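PDB 2OOJ: hypothetical protein from Shewanella oneidensis, which is of unknown function but belongs to the DUF3224 family and folds as an antiparallel beta barrel, consistent with its place among allene oxide cyclase-like barrels. Local coordinates for residues T5-K10 with H125-S130; G41-R46 with G72-R77; S80-H85 with E99-S104; G107-L112 with F131-A136. All coordinates share one frame; numbering follows the deposited sequence.

Contact 1 of 4, residues T5-K10 with H125-S130; sequences TKVTGK and HFYEFS
Y127 lays its ring over the backbone of G9, and the aromatic-over-glycine pair that results is a recurrent feature of antiparallel sheets, here found between strands 5-18 and 124-133 of the barrel. The side chain takes the position between its own backbone N and carbonyl carbon (chi1 65°), which swings the ring across to the neighbouring strand and sets one face above G9 N, 3.5 Å from the ring plane and over its centre. A CB on G9 would collide with Y127 OH, so the missing side chain is what lets the ring lie so low. At the ring edge, K10 O approaches in plane, 3.3 Å from Y127 CE2. Beyond the strand pair Y127 OH is hydrogen-bonded to Y40 O and L43 N, which fix its far end. V7 and F129 run alongside each other off this same inner face, with V7 CG2 3.9 Å from F129 CB. The opposite face carries K6, T8, K10, F126, E128 and S130, and is more polar. There the extended K10 chain runs alongside the F126 ring, its CG 3.7 Å from F126 CE2. T8 OG1 sits 3.7 Å from E128 CG, and the carboxylate of E128 turns aside to S119 OG. Beneath the side chains, V7 and F129 exchange two backbone hydrogen bonds, and G9 and Y127 exchange two more. The bond from F129 N to V7 O, 2.8 Å long, is nearly straight at 172°.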
# COMPACT_ATOMS: atom_id res chain seq x y z
N THR B 5 9.58 -17.87 14.23
CA THR B 5 8.56 -18.91 14.25
C THR B 5 7.72 -18.71 12.98
O THR B 5 7.34 -17.58 12.66
CB THR B 5 7.68 -18.80 15.51
OG1 THR B 5 8.49 -19.00 16.68
CG2 THR B 5 6.55 -19.83 15.49
N LYS B 6 7.45 -19.79 12.27
CA LYS B 6 6.61 -19.74 11.07
C LYS B 6 5.43 -20.66 11.25
O LYS B 6 5.61 -21.87 11.48
CB LYS B 6 7.40 -20.16 9.83
CG LYS B 6 6.54 -20.20 8.54
CD LYS B 6 7.40 -20.11 7.29
CE LYS B 6 6.76 -20.79 6.10
NZ LYS B 6 7.13 -22.23 6.01
N VAL B 7 4.24 -20.07 11.21
CA VAL B 7 2.98 -20.77 11.38
C VAL B 7 2.19 -20.63 10.11
O VAL B 7 2.29 -19.62 9.44
CB VAL B 7 2.14 -20.24 12.57
CG1 VAL B 7 2.86 -20.49 13.92
CG2 VAL B 7 1.80 -18.76 12.42
N THR B 8 1.42 -21.65 9.80
CA THR B 8 0.62 -21.73 8.57
C THR B 8 -0.82 -22.10 8.91
O THR B 8 -1.10 -22.86 9.86
CB THR B 8 1.16 -22.78 7.58
OG1 THR B 8 2.52 -22.46 7.26
CG2 THR B 8 0.34 -22.76 6.23
N GLY B 9 -1.75 -21.59 8.13
CA GLY B 9 -3.17 -21.80 8.42
C GLY B 9 -4.06 -21.19 7.36
O GLY B 9 -3.58 -20.52 6.47
N LYS B 10 -5.36 -21.46 7.46
CA LYS B 10 -6.35 -21.00 6.48
C LYS B 10 -6.79 -19.58 6.81
O LYS B 10 -6.75 -19.16 7.95
CB LYS B 10 -7.57 -21.92 6.51
CG LYS B 10 -7.20 -23.36 6.21
CD LYS B 10 -8.41 -24.27 6.07
CE LYS B 10 -7.95 -25.61 5.46
NZ LYS B 10 -9.05 -26.61 5.29
N HIS B 125 -7.31 -20.13 0.54
CA HIS B 125 -6.19 -19.27 0.91
C HIS B 125 -5.57 -19.71 2.21
O HIS B 125 -6.30 -20.07 3.14
CB HIS B 125 -6.63 -17.83 1.06
CG HIS B 125 -6.91 -17.18 -0.24
ND1 HIS B 125 -5.92 -16.90 -1.15
CD2 HIS B 125 -8.08 -16.82 -0.82
CE1 HIS B 125 -6.47 -16.36 -2.23
NE2 HIS B 125 -7.78 -16.30 -2.05
N PHE B 126 -4.24 -19.63 2.24
CA PHE B 126 -3.44 -19.97 3.39
C PHE B 126 -2.49 -18.82 3.66
O PHE B 126 -1.96 -18.20 2.72
CB PHE B 126 -2.61 -21.23 3.14
CG PHE B 126 -3.42 -22.49 3.17
CD1 PHE B 126 -4.11 -22.89 2.06
CD2 PHE B 126 -3.49 -23.26 4.31
CE1 PHE B 126 -4.87 -24.04 2.09
CE2 PHE B 126 -4.24 -24.41 4.33
CZ PHE B 126 -4.94 -24.78 3.22
N TYR B 127 -2.24 -18.60 4.92
CA TYR B 127 -1.20 -17.66 5.36
C TYR B 127 0.00 -18.47 5.86
O TYR B 127 -0.16 -19.58 6.41
CB TYR B 127 -1.73 -16.76 6.48
CG TYR B 127 -2.08 -17.48 7.75
CD1 TYR B 127 -1.10 -17.73 8.74
CD2 TYR B 127 -3.39 -17.87 8.01
CE1 TYR B 127 -1.44 -18.40 9.88
CE2 TYR B 127 -3.72 -18.57 9.14
CZ TYR B 127 -2.74 -18.81 10.09
OH TYR B 127 -3.09 -19.50 11.22
N GLU B 128 1.20 -17.92 5.65
CA GLU B 128 2.43 -18.40 6.21
C GLU B 128 3.04 -17.20 6.92
O GLU B 128 3.44 -16.25 6.28
CB GLU B 128 3.36 -18.92 5.12
CG GLU B 128 2.91 -20.21 4.41
CD GLU B 128 1.97 -20.00 3.21
OE1 GLU B 128 2.21 -19.11 2.37
OE2 GLU B 128 0.99 -20.76 3.09
N PHE B 129 3.06 -17.23 8.25
CA PHE B 129 3.38 -16.04 9.05
C PHE B 129 4.64 -16.30 9.84
O PHE B 129 4.66 -17.21 10.66
CB PHE B 129 2.16 -15.71 9.95
CG PHE B 129 2.29 -14.43 10.74
CD1 PHE B 129 2.93 -13.31 10.24
CD2 PHE B 129 1.67 -14.32 11.97
CE1 PHE B 129 3.01 -12.13 10.99
CE2 PHE B 129 1.75 -13.15 12.70
CZ PHE B 129 2.41 -12.06 12.19
N SER B 130 5.71 -15.55 9.51
CA SER B 130 6.99 -15.64 10.19
C SER B 130 7.12 -14.47 11.14
O SER B 130 7.16 -13.31 10.71
CB SER B 130 8.13 -15.66 9.18
OG SER B 130 7.83 -16.59 8.18

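Contact 2 of 4, residues G41-R46 with G72-R77; sequences GELEAR and GKLCGR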
# COMPACT_ATOMS: atom_id res chain seq x y z
N GLY B 41 -6.50 -21.33 12.97
CA GLY B 41 -5.31 -22.06 13.34
C GLY B 41 -4.47 -21.31 14.36
O GLY B 41 -4.98 -20.73 15.32
N GLU B 42 -3.17 -21.30 14.11
CA GLU B 42 -2.22 -20.69 15.04
C GLU B 42 -2.44 -19.19 15.16
O GLU B 42 -2.18 -18.61 16.21
CB GLU B 42 -0.81 -20.99 14.56
CG GLU B 42 -0.45 -22.42 14.67
CD GLU B 42 -0.02 -22.84 16.06
OE1 GLU B 42 -0.21 -22.07 17.03
OE2 GLU B 42 0.48 -23.97 16.19
N LEU B 43 -2.87 -18.57 14.07
CA LEU B 43 -3.42 -17.21 14.11
C LEU B 43 -4.92 -17.38 13.99
O LEU B 43 -5.45 -17.72 12.91
CB LEU B 43 -2.86 -16.35 12.94
CG LEU B 43 -3.39 -14.90 12.87
CD1 LEU B 43 -3.12 -14.15 14.19
CD2 LEU B 43 -2.75 -14.17 11.65
N GLU B 44 -5.60 -17.20 15.11
CA GLU B 44 -7.06 -17.30 15.18
C GLU B 44 -7.59 -15.90 15.44
O GLU B 44 -7.44 -15.37 16.53
CB GLU B 44 -7.46 -18.26 16.31
CG GLU B 44 -8.91 -18.71 16.27
CD GLU B 44 -9.41 -19.31 17.60
OE1 GLU B 44 -8.58 -19.46 18.54
OE2 GLU B 44 -10.62 -19.63 17.69
N ALA B 45 -8.11 -15.26 14.41
CA ALA B 45 -8.37 -13.83 14.50
C ALA B 45 -9.27 -13.34 13.43
O ALA B 45 -9.62 -14.06 12.51
CB ALA B 45 -7.02 -13.02 14.48
N ARG B 46 -9.75 -12.13 13.63
CA ARG B 46 -10.54 -11.46 12.63
C ARG B 46 -9.85 -10.18 12.31
O ARG B 46 -9.13 -9.64 13.14
CB ARG B 46 -11.94 -11.17 13.15
CG ARG B 46 -12.72 -12.44 13.41
CD ARG B 46 -14.23 -12.19 13.45
NE ARG B 46 -14.94 -13.37 13.94
N GLY B 72 -7.16 -10.95 17.73
CA GLY B 72 -7.29 -12.36 17.99
C GLY B 72 -6.15 -12.93 18.77
O GLY B 72 -5.54 -12.25 19.60
N LYS B 73 -5.84 -14.18 18.47
CA LYS B 73 -4.85 -14.91 19.22
C LYS B 73 -3.78 -15.43 18.27
O LYS B 73 -4.09 -15.90 17.18
CB LYS B 73 -5.50 -16.09 19.96
CG LYS B 73 -6.23 -15.68 21.21
CD LYS B 73 -6.66 -16.92 22.00
CE LYS B 73 -7.58 -16.52 23.13
NZ LYS B 73 -8.07 -17.71 23.89
N LEU B 74 -2.53 -15.30 18.68
CA LEU B 74 -1.41 -15.86 17.95
C LEU B 74 -0.68 -16.80 18.88
O LEU B 74 -0.10 -16.38 19.89
CB LEU B 74 -0.47 -14.73 17.49
CG LEU B 74 0.77 -15.14 16.69
CD1 LEU B 74 0.38 -15.91 15.38
CD2 LEU B 74 1.54 -13.84 16.42
N CYS B 75 -0.66 -18.08 18.52
CA CYS B 75 -0.14 -19.13 19.42
C CYS B 75 -0.70 -19.00 20.81
O CYS B 75 0.04 -19.05 21.81
CB CYS B 75 1.37 -19.09 19.46
SG CYS B 75 2.13 -19.44 17.91
N GLY B 76 -2.00 -18.80 20.89
CA GLY B 76 -2.70 -18.77 22.14
C GLY B 76 -2.74 -17.43 22.85
O GLY B 76 -3.52 -17.27 23.79
N ARG B 77 -1.94 -16.46 22.40
CA ARG B 77 -1.86 -15.19 23.10
C ARG B 77 -2.71 -14.15 22.44
O ARG B 77 -2.61 -13.94 21.24
CB ARG B 77 -0.42 -14.72 23.13
CG ARG B 77 0.48 -15.59 23.95
CD ARG B 77 1.90 -15.20 23.73
NE ARG B 77 2.26 -13.96 24.42
CZ ARG B 77 3.31 -13.20 24.13
NH1 ARG B 77 4.12 -13.52 23.12
NH2 ARG B 77 3.55 -12.10 24.84
O HOH W 1 -3.72 -19.11 18.58
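L43 and L74 meet on the buried face of this short antiparallel pairing, where L74 reaches slantwise past L43 and L43 CB lies 4.1 Å from L74 CD1. With its CG opposite the backbone N (chi1 179°), L43 also brings CD1 up against K73 O. Both leucines are packed round by other apolar groups: L43 by F81 and M116, L74 by F129, F131 and L112. Two residues further on, A45 CB rests 3.6 Å from G72 CA, another tight spot on this face. A side chain on G72 would run into that methyl, and its unusual backbone angles, at the point where the chain turns a corner, leave no room for a CB next to the carbonyl O of the preceding residue. Between these pairs E44 and K73 bind each other twice through their backbones, K73 N to E44 O at 2.8 Å and E44 N to K73 O at 2.9 Å.

The other face is loose. The side chains of E44 and K73 leave the sheet into solvent, and E44 OE1 stays 5.7 Å from K73 NZ, opposite charges with no salt bridge. Towards the type I' turn L74-R77, E42 OE1 comes only as near as 3.6 Å to C75 SG. The backbone is nonetheless bonded here: E42 O accepts C75 N at 2.8 Å and also a water at 2.9 Å, and that water takes the N-H of G76. The pairing thus owes its order to backbone bonds and to the apolar face, while the exposed charges probably contribute little beyond long-range attraction.

Contact 3 of 4, residues S80-H85 with E99-S104; sequences SFVLQH and EVVPHS
S104 OG takes the place of a backbone acceptor for V82 N, at 3.0 Å and an almost straight 169°. The same hydroxyl donates to V101 O at 2.6 Å, reaching an in-plane lone pair, so one small group bridges the strand and the type II turn V101-S104. Its chi1 of 66°, between backbone N and carbonyl carbon, places OG between V82 N and V101 O, and S104 N gives V101 O a second bond that closes the turn. With an alanine in place of S104, V82 N would probably lose its acceptor and V101 O one of its two donors.

V101 N binds V82 O, and Q84 with E99 forms a regular two-bond backbone pair. V82 CG1 lies beside V101 CG2 at 3.7 Å, whereas on the L83 side V100 CG2 meets F81 CD2 at 3.8 Å, roughly perpendicularly. A water joins S80 OG to S104 O.

Further out, H97 NE2 is hydrogen-bonded to E99 OE1, while R95 of the second subunit forms a salt bridge to E99 OE2 and G87 O of that subunit accepts Q84 NE2. F81, L83 and V100 thus form an apolar surface towards L112 and M116, while Q84 and E99 bond partly across the dimer.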
# COMPACT_ATOMS: atom_id res chain seq x y z
N SER B 80 -3.63 -7.66 19.33
CA SER B 80 -3.94 -7.11 18.04
C SER B 80 -2.63 -6.68 17.36
O SER B 80 -1.62 -6.47 18.01
CB SER B 80 -4.89 -5.92 18.23
OG SER B 80 -4.35 -4.95 19.13
N PHE B 81 -2.70 -6.49 16.06
CA PHE B 81 -1.64 -5.84 15.31
C PHE B 81 -2.21 -5.38 13.97
O PHE B 81 -3.33 -5.77 13.59
CB PHE B 81 -0.45 -6.80 15.12
CG PHE B 81 -0.83 -8.11 14.52
CD1 PHE B 81 -1.28 -9.15 15.32
CD2 PHE B 81 -0.73 -8.32 13.15
CE1 PHE B 81 -1.64 -10.37 14.76
CE2 PHE B 81 -1.05 -9.53 12.60
CZ PHE B 81 -1.52 -10.56 13.41
N VAL B 82 -1.43 -4.57 13.26
CA VAL B 82 -1.80 -4.13 11.91
C VAL B 82 -0.93 -4.78 10.87
O VAL B 82 0.28 -4.84 11.03
CB VAL B 82 -1.71 -2.58 11.78
CG1 VAL B 82 -1.87 -2.08 10.28
CG2 VAL B 82 -2.79 -1.95 12.68
N LEU B 83 -1.57 -5.24 9.79
CA LEU B 83 -0.87 -5.72 8.61
C LEU B 83 -0.97 -4.71 7.45
O LEU B 83 -2.01 -4.13 7.23
CB LEU B 83 -1.43 -7.06 8.17
CG LEU B 83 -1.12 -8.32 8.98
CD1 LEU B 83 -2.03 -9.46 8.56
CD2 LEU B 83 0.36 -8.67 8.79
N GLN B 84 0.14 -4.53 6.73
CA GLN B 84 0.27 -3.57 5.64
C GLN B 84 0.77 -4.27 4.44
O GLN B 84 1.79 -4.97 4.53
CB GLN B 84 1.21 -2.43 6.04
CG GLN B 84 1.25 -1.25 4.99
CD GLN B 84 1.94 -0.03 5.55
OE1 GLN B 84 1.49 0.55 6.54
NE2 GLN B 84 3.00 0.41 4.89
N HIS B 85 0.01 -4.16 3.34
CA HIS B 85 0.26 -4.87 2.10
C HIS B 85 0.69 -3.95 0.95
O HIS B 85 0.14 -2.88 0.72
CB HIS B 85 -1.02 -5.55 1.56
CG HIS B 85 -1.80 -6.35 2.56
ND1 HIS B 85 -2.30 -7.60 2.24
CD2 HIS B 85 -2.27 -6.07 3.80
CE1 HIS B 85 -3.03 -8.05 3.25
NE2 HIS B 85 -3.01 -7.15 4.22
N GLU B 99 3.72 -7.01 5.86
CA GLU B 99 4.43 -6.95 7.15
C GLU B 99 3.54 -6.42 8.25
O GLU B 99 2.59 -5.68 8.00
CB GLU B 99 5.72 -6.15 7.03
CG GLU B 99 5.57 -4.68 7.02
CD GLU B 99 6.91 -3.97 7.03
OE1 GLU B 99 7.55 -3.95 5.97
OE2 GLU B 99 7.33 -3.43 8.08
N VAL B 100 3.89 -6.78 9.48
CA VAL B 100 3.30 -6.17 10.67
C VAL B 100 3.89 -4.75 10.78
O VAL B 100 5.08 -4.59 10.70
CB VAL B 100 3.63 -6.97 11.94
CG1 VAL B 100 3.29 -6.19 13.16
CG2 VAL B 100 2.88 -8.32 11.95
N VAL B 101 3.04 -3.75 10.99
CA VAL B 101 3.50 -2.39 11.14
C VAL B 101 4.16 -2.35 12.51
O VAL B 101 3.53 -2.69 13.51
CB VAL B 101 2.37 -1.36 11.05
CG1 VAL B 101 2.90 0.05 11.25
CG2 VAL B 101 1.71 -1.44 9.64
N PRO B 102 5.42 -1.92 12.54
CA PRO B 102 6.18 -1.84 13.82
C PRO B 102 5.47 -1.08 14.89
O PRO B 102 5.01 0.03 14.66
CB PRO B 102 7.47 -1.15 13.41
CG PRO B 102 7.64 -1.57 11.96
CD PRO B 102 6.26 -1.48 11.40
N HIS B 103 5.46 -1.66 16.09
CA HIS B 103 4.81 -1.11 17.27
C HIS B 103 3.27 -1.09 17.19
O HIS B 103 2.61 -0.49 18.07
CB HIS B 103 5.39 0.27 17.64
CG HIS B 103 6.87 0.26 17.90
ND1 HIS B 103 7.78 0.90 17.10
CD2 HIS B 103 7.59 -0.30 18.90
CE1 HIS B 103 9.00 0.71 17.57
NE2 HIS B 103 8.91 -0.01 18.67
N SER B 104 2.68 -1.74 16.17
CA SER B 104 1.23 -1.89 16.12
C SER B 104 0.73 -3.00 17.03
O SER B 104 -0.48 -3.07 17.29
CB SER B 104 0.70 -2.15 14.70
OG SER B 104 1.13 -3.41 14.16
O HOH W 2 -3.15 -3.16 17.47

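Contact 4 of 4, residues G107-L112 with F131-A136; sequences GELTGL and FCFEPA
E108 is the first residue of the loop G107-L112 to reach F133, its carbonyl O lying 3.9 Å from F133 CE2. Its carboxylate turns the other way, to the backbone N of Q78. L109 follows, with its CA in plane at the edge of the F133 ring and its methyl CD2 4.0 Å from F133 CZ. The CB of T110 points away from strand 124-133, and the hydroxyl OG1 donates to G107 O, which also receives T110 N. The carbonyl of T110 does face across: its O sits in the ring plane 3.3 Å from F133 CD2, where the slightly positive rim of an aromatic ring suits an oxygen. G111 comes next and supplies the one backbone bond between the segments, E134 N to G111 O at 2.8 Å and 160°. L112 completes the walk. With CG opposite its backbone N (chi1 -177°), it extends CD1 over one face of F133, 4.2 Å from the centroid and 24° off the normal, a CH-pi contact, and the same methyl touches F131 CD2 at 3.7 Å. R77 adds a cation-pi interaction with F133. Replacing F133 by an alanine would probably open a gap beside L109 and L112 and deprive R77 of its aromatic partner. Two overlapping turns, type I from G107 to T110 and type II from L109 to L112 with G111 at its positive-phi position, make this a compact loop connection between barrel strands 93-107 and 112-121, folded against the end of strand 124-133.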
# COMPACT_ATOMS: atom_id res chain seq x y z
N GLY B 107 -1.71 -5.65 23.49
CA GLY B 107 -2.04 -6.71 24.42
C GLY B 107 -0.88 -7.66 24.60
O GLY B 107 0.27 -7.23 24.75
N GLU B 108 -1.16 -8.96 24.50
CA GLU B 108 -0.11 -9.94 24.65
C GLU B 108 0.73 -10.07 23.38
O GLU B 108 1.72 -10.82 23.36
CB GLU B 108 -0.68 -11.32 25.02
CG GLU B 108 -1.52 -11.36 26.26
CD GLU B 108 -1.83 -12.78 26.67
OE1 GLU B 108 -2.63 -13.45 25.97
OE2 GLU B 108 -1.28 -13.23 27.68
N LEU B 109 0.35 -9.35 22.32
CA LEU B 109 1.14 -9.30 21.08
C LEU B 109 1.95 -8.01 21.00
O LEU B 109 2.50 -7.66 19.96
CB LEU B 109 0.27 -9.54 19.84
CG LEU B 109 -0.57 -10.81 19.88
CD1 LEU B 109 -1.43 -10.96 18.62
CD2 LEU B 109 0.24 -12.08 20.11
N THR B 110 2.07 -7.31 22.12
CA THR B 110 2.99 -6.19 22.18
C THR B 110 4.38 -6.67 21.76
O THR B 110 4.81 -7.70 22.22
CB THR B 110 3.02 -5.56 23.59
OG1 THR B 110 1.70 -5.13 23.94
CG2 THR B 110 3.95 -4.36 23.62
N GLY B 111 5.05 -5.90 20.93
CA GLY B 111 6.40 -6.23 20.42
C GLY B 111 6.46 -7.15 19.22
O GLY B 111 7.53 -7.56 18.79
N LEU B 112 5.31 -7.50 18.66
CA LEU B 112 5.26 -8.41 17.53
C LEU B 112 5.97 -7.84 16.31
O LEU B 112 5.76 -6.66 15.95
CB LEU B 112 3.81 -8.69 17.15
CG LEU B 112 3.56 -9.69 16.04
CD1 LEU B 112 4.11 -11.08 16.39
CD2 LEU B 112 2.04 -9.76 15.80
N PHE B 131 7.21 -14.75 12.44
CA PHE B 131 7.15 -13.71 13.39
C PHE B 131 8.09 -14.00 14.57
O PHE B 131 8.60 -15.12 14.76
CB PHE B 131 5.72 -13.53 13.90
CG PHE B 131 5.22 -14.66 14.75
CD1 PHE B 131 4.64 -15.77 14.20
CD2 PHE B 131 5.32 -14.59 16.13
CE1 PHE B 131 4.23 -16.82 15.01
CE2 PHE B 131 4.90 -15.62 16.93
CZ PHE B 131 4.34 -16.73 16.38
N CYS B 132 8.31 -12.92 15.30
CA CYS B 132 9.03 -12.96 16.57
C CYS B 132 8.63 -11.75 17.37
O CYS B 132 7.71 -11.02 16.99
CB CYS B 132 10.53 -13.07 16.30
SG CYS B 132 11.25 -11.65 15.61
N PHE B 133 9.30 -11.53 18.51
CA PHE B 133 8.94 -10.41 19.37
C PHE B 133 10.18 -9.59 19.67
O PHE B 133 11.24 -10.14 19.85
CB PHE B 133 8.31 -10.92 20.65
CG PHE B 133 6.90 -11.38 20.48
CD1 PHE B 133 6.62 -12.65 20.00
CD2 PHE B 133 5.85 -10.53 20.79
CE1 PHE B 133 5.31 -13.06 19.79
CE2 PHE B 133 4.55 -10.93 20.61
CZ PHE B 133 4.27 -12.21 20.12
N GLU B 134 10.03 -8.28 19.71
CA GLU B 134 11.14 -7.38 19.98
C GLU B 134 11.32 -7.36 21.50
O GLU B 134 10.37 -7.64 22.24
CB GLU B 134 10.82 -6.00 19.46
CG GLU B 134 10.34 -5.95 17.99
CD GLU B 134 11.47 -6.07 16.99
OE1 GLU B 134 12.59 -6.30 17.44
OE2 GLU B 134 11.21 -5.94 15.76
N PRO B 135 12.53 -7.01 21.96
CA PRO B 135 12.77 -7.06 23.41
C PRO B 135 11.93 -6.05 24.17
O PRO B 135 11.78 -4.93 23.73
CB PRO B 135 14.27 -6.77 23.54
CG PRO B 135 14.68 -6.15 22.29
CD PRO B 135 13.73 -6.64 21.21
N ALA B 136 11.35 -6.49 25.29
CA ALA B 136 10.43 -5.65 26.06
C ALA B 136 11.16 -4.51 26.77
O ALA B 136 12.34 -4.65 27.10
CB ALA B 136 9.67 -6.51 27.08

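The four contacts illustrate how a barrel changes chemistry from wall to rim. The touching residues of contact 3 are all buried, and it also bonds to the second subunit; contacts 1, 2 and 4 are partly exposed. Contacts 1 and 4 share strand 124-133. Regular backbone pairing dominates contact 1; contact 2 sets a leucine-alanine-glycine inner face against solvent-facing charges that do not pair; in contact 3 a serine hydroxyl stands in for a backbone acceptor where strand 93-107 is broken; ring edges and faces do most of the work in contact 4. All meet inside: F129 of contact 1 packs on L74, V100 and L112, while R77 joins contact 2 to contact 4 at the rim.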